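SIR4-interacting protein SIF2 (Saccharomyces cerevisiae, PDB 1R5M) antagonizes telomeric silencing in yeast, belongs to the Set3 corepressor complex and may recruit SIR4 to non-telomeric sites. Local coordinates at residues V43-I48 against K408-Y413; D393-F398 against S414-S419; K344-F349 against L400-A405. All coordinates share one frame; numbering follows the deposited sequence.

Interaction 1 (V43-I48 against K408-Y413); sequences VKLDNI and KISVAY
The side-chain amide of Asn47 brings its nitrogen end towards the last residue of strand 408-413, with ND2 3.3 Å from Tyr413 O. With CG anti to the backbone N (chi1 165°), the amide reaches across to the other segment, and ND2 hydrogen-bonds to Gln416 O, just beyond that strand. The Tyr413 ring takes another course: it leads away from the 43-48 side and packs against Ile397 and Asp395.

Away from the amide and the phenol, the contact is mainly aliphatic. Ile48 supplies most of it, running alongside Ala412: Ile48 CG1 stands 3.5 Å from Ala412 CB. Its CG1 branch sits between the backbone N and the carbonyl carbon (chi1 61°), which carries Ile48 CD1 onward to within 3.7 Å of Ser410 OG. Leu45 CD1 approaches the same hydroxyl from 4.0 Å. Ser410 OG is nevertheless satisfied, since it hydrogen-bonds to Ser51 OG, so a buried polar atom lies beside two methyl groups without losing its mate.

The backbones do not pair directly at Ile48. A water bridges them, accepting from Ile48 N at 3.0 Å and from Tyr413 N at 2.9 Å, and so engages both amides where the two segments are held apart. Leu45 also packs on Leu88 and Val420.

Here the chain leaves strand 37-44, which pairs antiparallel with strand 419-422 as the outer strand of the last blade, and heads into the first blade. Completing the final blade with an N-terminal strand is the classic ring closure of a WD40 beta propeller, here one of eight blades.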
loop_
_atom_site.group_PDB
_atom_site.type_symbol
_atom_site.label_atom_id
_atom_site.label_comp_id
_atom_site.label_asym_id
_atom_site.label_seq_id
_atom_site.Cartn_x
_atom_site.Cartn_y
_atom_site.Cartn_z
ATOM N N VAL A 43 -19.105 10.900 2.779
ATOM C CA VAL A 43 -18.595 12.011 1.977
ATOM C C VAL A 43 -18.390 11.587 0.529
ATOM O O VAL A 43 -17.814 10.535 0.250
ATOM C CB VAL A 43 -17.246 12.560 2.517
ATOM C CG1 VAL A 43 -16.730 13.661 1.596
ATOM C CG2 VAL A 43 -17.426 13.108 3.926
ATOM N N LYS A 44 -18.892 12.401 -0.392
ATOM C CA LYS A 44 -18.732 12.132 -1.811
ATOM C C LYS A 44 -17.535 12.944 -2.291
ATOM O O LYS A 44 -17.465 14.152 -2.062
ATOM C CB LYS A 44 -19.985 12.548 -2.583
ATOM C CG LYS A 44 -19.792 12.587 -4.091
ATOM C CD LYS A 44 -21.077 12.963 -4.816
ATOM C CE LYS A 44 -22.081 11.824 -4.777
ATOM N NZ LYS A 44 -21.534 10.587 -5.414
ATOM N N LEU A 45 -16.587 12.277 -2.940
ATOM C CA LEU A 45 -15.397 12.952 -3.454
ATOM C C LEU A 45 -15.496 13.059 -4.964
ATOM O O LEU A 45 -16.405 12.500 -5.575
ATOM C CB LEU A 45 -14.143 12.137 -3.126
ATOM C CG LEU A 45 -13.877 11.780 -1.665
ATOM C CD1 LEU A 45 -12.698 10.823 -1.582
ATOM C CD2 LEU A 45 -13.603 13.051 -0.875
ATOM N N ASP A 46 -14.573 13.800 -5.567
ATOM C CA ASP A 46 -14.531 13.866 -7.017
ATOM C C ASP A 46 -13.845 12.545 -7.331
ATOM O O ASP A 46 -13.512 11.788 -6.412
ATOM C CB ASP A 46 -13.645 15.017 -7.506
ATOM C CG ASP A 46 -14.273 16.374 -7.281
ATOM O OD1 ASP A 46 -15.497 16.496 -7.492
ATOM O OD2 ASP A 46 -13.542 17.316 -6.909
ATOM N N ASN A 47 -13.631 12.248 -8.605
ATOM C CA ASN A 47 -12.942 11.010 -8.937
ATOM C C ASN A 47 -11.534 11.077 -8.367
ATOM O O ASN A 47 -10.888 12.123 -8.412
ATOM C CB ASN A 47 -12.858 10.812 -10.449
ATOM C CG ASN A 47 -11.857 9.737 -10.840
ATOM O OD1 ASN A 47 -10.696 10.031 -11.137
ATOM N ND2 ASN A 47 -12.296 8.481 -10.820
ATOM N N ILE A 48 -11.069 9.964 -7.814
ATOM C CA ILE A 48 -9.717 9.907 -7.277
ATOM C C ILE A 48 -9.046 8.649 -7.802
ATOM O O ILE A 48 -9.706 7.647 -8.075
ATOM C CB ILE A 48 -9.686 9.893 -5.726
ATOM C CG1 ILE A 48 -10.414 8.662 -5.183
ATOM C CG2 ILE A 48 -10.298 11.181 -5.184
ATOM C CD1 ILE A 48 -10.171 8.430 -3.702
ATOM N N LYS A 408 -13.087 5.217 9.162
ATOM C CA LYS A 408 -13.360 5.704 7.815
ATOM C C LYS A 408 -12.457 5.028 6.795
ATOM O O LYS A 408 -11.295 4.730 7.077
ATOM C CB LYS A 408 -13.138 7.219 7.719
ATOM C CG LYS A 408 -14.063 8.056 8.588
ATOM C CD LYS A 408 -13.755 9.535 8.437
ATOM C CE LYS A 408 -14.652 10.374 9.331
ATOM N NZ LYS A 408 -14.516 9.983 10.763
ATOM N N ILE A 409 -13.009 4.776 5.615
ATOM C CA ILE A 409 -12.255 4.189 4.513
ATOM C C ILE A 409 -12.545 5.019 3.273
ATOM O O ILE A 409 -13.695 5.383 3.014
ATOM C CB ILE A 409 -12.656 2.714 4.233
ATOM C CG1 ILE A 409 -12.135 1.816 5.357
ATOM C CG2 ILE A 409 -12.082 2.248 2.891
ATOM C CD1 ILE A 409 -12.475 0.340 5.191
ATOM N N SER A 410 -11.493 5.346 2.532
ATOM C CA SER A 410 -11.623 6.111 1.301
ATOM C C SER A 410 -11.555 5.103 0.165
ATOM O O SER A 410 -10.600 4.334 0.064
ATOM C CB SER A 410 -10.482 7.123 1.177
ATOM O OG SER A 410 -10.571 7.833 -0.044
ATOM N N VAL A 411 -12.581 5.119 -0.679
ATOM C CA VAL A 411 -12.697 4.204 -1.806
ATOM C C VAL A 411 -12.457 4.937 -3.122
ATOM O O VAL A 411 -13.127 5.926 -3.429
ATOM C CB VAL A 411 -14.106 3.563 -1.833
ATOM C CG1 VAL A 411 -14.198 2.549 -2.952
ATOM C CG2 VAL A 411 -14.406 2.906 -0.490
ATOM N N ALA A 412 -11.498 4.447 -3.896
ATOM C CA ALA A 412 -11.172 5.051 -5.178
ATOM C C ALA A 412 -11.704 4.203 -6.327
ATOM O O ALA A 412 -11.242 3.082 -6.546
ATOM C CB ALA A 412 -9.650 5.219 -5.305
ATOM N N TYR A 413 -12.689 4.731 -7.048
ATOM C CA TYR A 413 -13.249 4.022 -8.195
ATOM C C TYR A 413 -12.443 4.420 -9.424
ATOM O O TYR A 413 -11.861 5.506 -9.468
ATOM C CB TYR A 413 -14.725 4.382 -8.405
ATOM C CG TYR A 413 -15.655 3.822 -7.353
ATOM C CD1 TYR A 413 -15.970 4.555 -6.206
ATOM C CD2 TYR A 413 -16.222 2.559 -7.503
ATOM C CE1 TYR A 413 -16.832 4.041 -5.237
ATOM C CE2 TYR A 413 -17.082 2.035 -6.537
ATOM C CZ TYR A 413 -17.382 2.782 -5.412
ATOM O OH TYR A 413 -18.235 2.269 -4.459
HETATM O O HOH W 1 -12.870 7.553 -7.633
#

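Interaction 2 (D393-F398 against S414-S419); sequences DNDYIF and SLQEGS
Asp395 reaches into the turn at residues 414-416 and holds it with both carboxylate oxygens. Asp395 OD2 takes two backbone donors: Leu415 N, at 2.8 Å, meets its syn lone pair, while Gln416 N arrives nearly along the C-O axis at 2.9 Å in an almost straight bond (172°). Asp395 OD1 accepts the Ser414 hydroxyl in a very short bond, OG to OD1 2.5 Å, and also takes Tyr396 N from above the carboxylate plane. Ser414 N donates to Tyr396 O at 2.9 Å, so side chain and backbone together fix the start of the turn. Replacing Asp395 with alanine removes both oxygens, and is likely to leave Leu415 N and Gln416 N without their shared acceptor and the Ser414 hydroxyl without its partner. Phe398, though exposed, is closely packed on the same turn: Ser414 CB rests over a face of its ring, 3.6 Å from the Phe398 centroid, a CH-pi contact.

The Asp393-Gln416 pair is looser. The Gln416 chain, extended beyond CG, crosses Asp393 at a slant, its amide 59° from the carboxylate plane, and Gln416 NE2 makes only a weak bond to Asp393 OD1, at 3.0 Å. Asp393 OD2 instead accepts from Asp395 N, closing an Asx turn that helps to place Asp395.

The turn joins strand 408-413 to strand 419-422, and the 393-396 loop beside it leads into strand 397-402. Lys66 and Asn47 reach Ser414 O from the first blade's side, the latter weakly, and Lys44 pairs with Glu417.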
loop_
_atom_site.group_PDB
_atom_site.type_symbol
_atom_site.label_atom_id
_atom_site.label_comp_id
_atom_site.label_asym_id
_atom_site.label_seq_id
_atom_site.Cartn_x
_atom_site.Cartn_y
_atom_site.Cartn_z
ATOM N N ASP A 393 -24.208 1.336 -10.055
ATOM C CA ASP A 393 -23.090 1.410 -10.998
ATOM C C ASP A 393 -22.294 0.120 -10.879
ATOM O O ASP A 393 -22.415 -0.597 -9.882
ATOM C CB ASP A 393 -22.170 2.604 -10.723
ATOM C CG ASP A 393 -21.294 2.395 -9.511
ATOM O OD1 ASP A 393 -21.690 2.830 -8.410
ATOM O OD2 ASP A 393 -20.212 1.781 -9.656
ATOM N N ASN A 394 -21.489 -0.181 -11.895
ATOM C CA ASN A 394 -20.672 -1.394 -11.892
ATOM C C ASN A 394 -19.194 -1.041 -12.043
ATOM O O ASN A 394 -18.412 -1.847 -12.542
ATOM C CB ASN A 394 -21.081 -2.304 -13.054
ATOM C CG ASN A 394 -20.653 -1.745 -14.393
ATOM O OD1 ASN A 394 -20.579 -0.531 -14.562
ATOM N ND2 ASN A 394 -20.371 -2.626 -15.353
ATOM N N ASP A 395 -18.807 0.154 -11.610
ATOM C CA ASP A 395 -17.416 0.577 -11.742
ATOM C C ASP A 395 -16.485 -0.227 -10.834
ATOM O O ASP A 395 -16.917 -0.803 -9.835
ATOM C CB ASP A 395 -17.294 2.077 -11.433
ATOM C CG ASP A 395 -15.972 2.678 -11.906
ATOM O OD1 ASP A 395 -15.232 2.015 -12.661
ATOM O OD2 ASP A 395 -15.684 3.831 -11.525
ATOM N N TYR A 396 -15.210 -0.264 -11.212
ATOM C CA TYR A 396 -14.175 -0.971 -10.460
ATOM C C TYR A 396 -13.633 -0.086 -9.347
ATOM O O TYR A 396 -13.670 1.137 -9.443
ATOM C CB TYR A 396 -12.972 -1.298 -11.357
ATOM C CG TYR A 396 -13.222 -2.237 -12.506
ATOM C CD1 TYR A 396 -12.862 -1.882 -13.806
ATOM C CD2 TYR A 396 -13.777 -3.498 -12.294
ATOM C CE1 TYR A 396 -13.048 -2.765 -14.870
ATOM C CE2 TYR A 396 -13.967 -4.386 -13.347
ATOM C CZ TYR A 396 -13.600 -4.016 -14.631
ATOM O OH TYR A 396 -13.788 -4.902 -15.671
ATOM N N ILE A 397 -13.111 -0.722 -8.303
ATOM C CA ILE A 397 -12.463 -0.014 -7.202
ATOM C C ILE A 397 -10.991 -0.388 -7.367
ATOM O O ILE A 397 -10.650 -1.570 -7.362
ATOM C CB ILE A 397 -12.959 -0.496 -5.828
ATOM C CG1 ILE A 397 -14.397 -0.020 -5.607
ATOM C CG2 ILE A 397 -12.045 0.041 -4.724
ATOM C CD1 ILE A 397 -15.049 -0.596 -4.368
ATOM N N PHE A 398 -10.132 0.615 -7.531
ATOM C CA PHE A 398 -8.698 0.402 -7.728
ATOM C C PHE A 398 -7.872 0.542 -6.455
ATOM O O PHE A 398 -6.745 0.040 -6.373
ATOM C CB PHE A 398 -8.155 1.405 -8.752
ATOM C CG PHE A 398 -8.470 1.065 -10.184
ATOM C CD1 PHE A 398 -8.067 1.920 -11.205
ATOM C CD2 PHE A 398 -9.136 -0.110 -10.518
ATOM C CE1 PHE A 398 -8.318 1.612 -12.538
ATOM C CE2 PHE A 398 -9.394 -0.429 -11.852
ATOM C CZ PHE A 398 -8.983 0.435 -12.862
ATOM N N SER A 414 -12.418 3.553 -10.429
ATOM C CA SER A 414 -11.636 3.832 -11.628
ATOM C C SER A 414 -12.102 5.051 -12.411
ATOM O O SER A 414 -11.280 5.843 -12.872
ATOM C CB SER A 414 -11.623 2.610 -12.553
ATOM O OG SER A 414 -12.868 2.425 -13.197
ATOM N N LEU A 415 -13.414 5.221 -12.538
ATOM C CA LEU A 415 -13.963 6.330 -13.310
ATOM C C LEU A 415 -14.883 7.292 -12.564
ATOM O O LEU A 415 -14.771 8.511 -12.723
ATOM C CB LEU A 415 -14.702 5.770 -14.528
ATOM C CG LEU A 415 -13.824 4.999 -15.516
ATOM C CD1 LEU A 415 -14.686 4.220 -16.497
ATOM C CD2 LEU A 415 -12.913 5.975 -16.245
ATOM N N GLN A 416 -15.791 6.758 -11.753
ATOM C CA GLN A 416 -16.723 7.615 -11.031
ATOM C C GLN A 416 -16.131 8.279 -9.798
ATOM O O GLN A 416 -14.947 8.126 -9.490
ATOM C CB GLN A 416 -17.990 6.841 -10.643
ATOM C CG GLN A 416 -17.780 5.707 -9.659
ATOM C CD GLN A 416 -19.087 5.044 -9.261
ATOM O OE1 GLN A 416 -20.066 5.086 -10.007
ATOM N NE2 GLN A 416 -19.104 4.416 -8.096
ATOM N N GLU A 417 -16.975 9.024 -9.098
ATOM C CA GLU A 417 -16.559 9.745 -7.909
ATOM C C GLU A 417 -16.083 8.833 -6.791
ATOM O O GLU A 417 -16.580 7.720 -6.626
ATOM C CB GLU A 417 -17.714 10.612 -7.410
ATOM C CG GLU A 417 -18.120 11.689 -8.403
ATOM C CD GLU A 417 -19.360 12.439 -7.978
ATOM O OE1 GLU A 417 -20.392 11.781 -7.731
ATOM O OE2 GLU A 417 -19.305 13.687 -7.895
ATOM N N GLY A 418 -15.102 9.318 -6.036
ATOM C CA GLY A 418 -14.591 8.556 -4.913
ATOM C C GLY A 418 -15.617 8.607 -3.799
ATOM O O GLY A 418 -16.566 9.395 -3.848
ATOM N N SER A 419 -15.425 7.786 -2.778
ATOM C CA SER A 419 -16.369 7.742 -1.674
ATOM C C SER A 419 -15.696 7.480 -0.337
ATOM O O SER A 419 -14.827 6.617 -0.234
ATOM C CB SER A 419 -17.406 6.643 -1.946
ATOM O OG SER A 419 -18.319 6.502 -0.874
#

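Interaction 3 (K344-F349 against L400-A405); sequences KYAVAF and LSWNCA
Trp402 and Leu400, alternate residues on one strand, both point at strand 344-349 and fill the interface between two consecutive blades of the WD40 propeller. The strands face each other without sharing a hydrogen bond; their axes come within 8.2 Å and run nearly antiparallel, at 165°. Leu400 and Trp402 bridge the gap, reaching the side chains and backbone of the other strand, and the small residues Ala346 and Ala348 on the WD 7 strand make room for the large ones on the WD 8 strand.

The indole of Trp402 lies along strand 344-349, approached obliquely by its partners. Its pyrrole end is by Ala346, with Ala346 CB 3.8 Å from Trp402 NE1, and its benzene end is by Lys344. A chi1 of -70° places CG beside the backbone N, and chi2 of 93° sets the indole plane roughly perpendicular to the CA-CB-CG plane. The ring N-H is satisfied: NE1 donates to Arg337 O on the neighbouring strand 333-338, which helps to fix the rotation of the indole.

Leu400 is directed at the backbone between Ala346 and Ala348. One branch does the touching: Leu400 CD1 is 3.8 Å from Ala346 O and 3.9 Å from Ala346 CB, and lies farther, at 4.3 Å, from Ala348 CB. Ala346 therefore sits in contact with both large side chains, and Ile409 adds to its surroundings.

Lys344 gives only the root of its side chain to this interface. The chain bends at chi2 and carries NZ off to a salt bridge with Asp358 and a cation-pi contact with Tyr385, leaving Lys344 CB 3.6 Å from Trp402 CH2.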
loop_
_atom_site.group_PDB
_atom_site.type_symbol
_atom_site.label_atom_id
_atom_site.label_comp_id
_atom_site.label_asym_id
_atom_site.label_seq_id
_atom_site.Cartn_x
_atom_site.Cartn_y
_atom_site.Cartn_z
ATOM N N LYS A 344 -8.959 -5.385 11.621
ATOM C CA LYS A 344 -9.865 -5.416 10.477
ATOM C C LYS A 344 -9.092 -5.405 9.168
ATOM O O LYS A 344 -8.055 -4.753 9.060
ATOM C CB LYS A 344 -10.797 -4.200 10.519
ATOM C CG LYS A 344 -11.650 -4.088 11.784
ATOM C CD LYS A 344 -12.778 -5.107 11.785
ATOM C CE LYS A 344 -13.647 -4.974 13.031
ATOM N NZ LYS A 344 -12.894 -5.324 14.272
ATOM N N TYR A 345 -9.596 -6.130 8.178
ATOM C CA TYR A 345 -8.949 -6.188 6.870
ATOM C C TYR A 345 -10.000 -5.874 5.814
ATOM O O TYR A 345 -11.004 -6.578 5.703
ATOM C CB TYR A 345 -8.355 -7.579 6.624
ATOM C CG TYR A 345 -7.365 -7.622 5.478
ATOM C CD1 TYR A 345 -6.158 -6.928 5.553
ATOM C CD2 TYR A 345 -7.633 -8.353 4.322
ATOM C CE1 TYR A 345 -5.236 -6.962 4.502
ATOM C CE2 TYR A 345 -6.718 -8.393 3.263
ATOM C CZ TYR A 345 -5.523 -7.695 3.363
ATOM O OH TYR A 345 -4.610 -7.737 2.332
ATOM N N ALA A 346 -9.767 -4.816 5.045
ATOM C CA ALA A 346 -10.704 -4.396 4.009
ATOM C C ALA A 346 -10.188 -4.760 2.628
ATOM O O ALA A 346 -9.027 -4.513 2.307
ATOM C CB ALA A 346 -10.932 -2.892 4.097
ATOM N N VAL A 347 -11.057 -5.349 1.810
ATOM C CA VAL A 347 -10.680 -5.739 0.458
ATOM C C VAL A 347 -11.664 -5.209 -0.573
ATOM O O VAL A 347 -12.855 -5.074 -0.296
ATOM C CB VAL A 347 -10.600 -7.273 0.312
ATOM C CG1 VAL A 347 -9.499 -7.825 1.206
ATOM C CG2 VAL A 347 -11.939 -7.902 0.659
ATOM N N ALA A 348 -11.154 -4.899 -1.759
ATOM C CA ALA A 348 -11.996 -4.402 -2.837
ATOM C C ALA A 348 -12.081 -5.469 -3.915
ATOM O O ALA A 348 -11.068 -5.848 -4.504
ATOM C CB ALA A 348 -11.411 -3.119 -3.413
ATOM N N PHE A 349 -13.290 -5.964 -4.157
ATOM C CA PHE A 349 -13.498 -6.979 -5.176
ATOM C C PHE A 349 -13.700 -6.335 -6.538
ATOM O O PHE A 349 -14.089 -5.168 -6.642
ATOM C CB PHE A 349 -14.709 -7.852 -4.836
ATOM C CG PHE A 349 -14.491 -8.765 -3.666
ATOM C CD1 PHE A 349 -14.755 -8.339 -2.369
ATOM C CD2 PHE A 349 -14.007 -10.055 -3.862
ATOM C CE1 PHE A 349 -14.543 -9.189 -1.281
ATOM C CE2 PHE A 349 -13.790 -10.913 -2.782
ATOM C CZ PHE A 349 -14.059 -10.479 -1.490
ATOM N N LEU A 400 -8.136 1.528 -1.865
ATOM C CA LEU A 400 -8.887 1.857 -0.667
ATOM C C LEU A 400 -7.871 2.172 0.419
ATOM O O LEU A 400 -6.726 1.717 0.360
ATOM C CB LEU A 400 -9.818 0.706 -0.254
ATOM C CG LEU A 400 -9.307 -0.647 0.228
ATOM C CD1 LEU A 400 -10.511 -1.561 0.483
ATOM C CD2 LEU A 400 -8.392 -1.270 -0.814
ATOM N N SER A 401 -8.272 2.982 1.390
ATOM C CA SER A 401 -7.368 3.350 2.472
ATOM C C SER A 401 -8.124 3.621 3.761
ATOM O O SER A 401 -9.223 4.178 3.741
ATOM C CB SER A 401 -6.567 4.591 2.078
ATOM O OG SER A 401 -7.426 5.696 1.864
ATOM N N TRP A 402 -7.520 3.218 4.877
ATOM C CA TRP A 402 -8.092 3.407 6.210
ATOM C C TRP A 402 -7.572 4.673 6.877
ATOM O O TRP A 402 -6.387 4.995 6.753
ATOM C CB TRP A 402 -7.672 2.288 7.161
ATOM C CG TRP A 402 -8.228 0.930 6.947
ATOM C CD1 TRP A 402 -7.667 -0.088 6.228
ATOM C CD2 TRP A 402 -9.384 0.384 7.582
ATOM N NE1 TRP A 402 -8.400 -1.241 6.390
ATOM C CE2 TRP A 402 -9.461 -0.976 7.216
ATOM C CE3 TRP A 402 -10.364 0.915 8.432
ATOM C CZ2 TRP A 402 -10.477 -1.817 7.675
ATOM C CZ3 TRP A 402 -11.377 0.078 8.890
ATOM C CH2 TRP A 402 -11.424 -1.272 8.509
ATOM N N ASN A 403 -8.430 5.374 7.615
ATOM C CA ASN A 403 -7.929 6.527 8.349
ATOM C C ASN A 403 -7.282 5.900 9.591
ATOM O O ASN A 403 -7.508 4.720 9.882
ATOM C CB ASN A 403 -9.048 7.540 8.669
ATOM C CG ASN A 403 -9.950 7.127 9.818
ATOM O OD1 ASN A 403 -10.205 5.949 10.055
ATOM N ND2 ASN A 403 -10.472 8.128 10.523
ATOM N N CYS A 404 -6.459 6.652 10.309
ATOM C CA CYS A 404 -5.751 6.069 11.443
ATOM C C CYS A 404 -6.604 5.567 12.602
ATOM O O CYS A 404 -6.175 4.686 13.347
ATOM C CB CYS A 404 -4.674 7.040 11.957
ATOM S SG CYS A 404 -5.258 8.613 12.620
ATOM N N ALA A 405 -7.810 6.106 12.742
ATOM C CA ALA A 405 -8.706 5.699 13.821
ATOM C C ALA A 405 -9.505 4.450 13.460
ATOM O O ALA A 405 -10.125 3.824 14.322
ATOM C CB ALA A 405 -9.652 6.844 14.163
#

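In the fold
All three contacts involve the last blade of the propeller, WD 8. Interaction 1 joins it to the N-terminal chain, interaction 2 ties together two of its own loops, and interaction 3 sets it against blade WD 7. Their centres are about 9 Å apart (1 and 2), 12 Å (1 and 3) and 16 Å (2 and 3). Strand 397-402 serves interactions 2 and 3 and pairs with strand 408-413 of interaction 1. Along the chain, interaction 3 is nested within the loop closed by interaction 1, whereas interaction 2 crosses both. The last blade is thus linked to both the beginning of the domain and its predecessor, closing the ring.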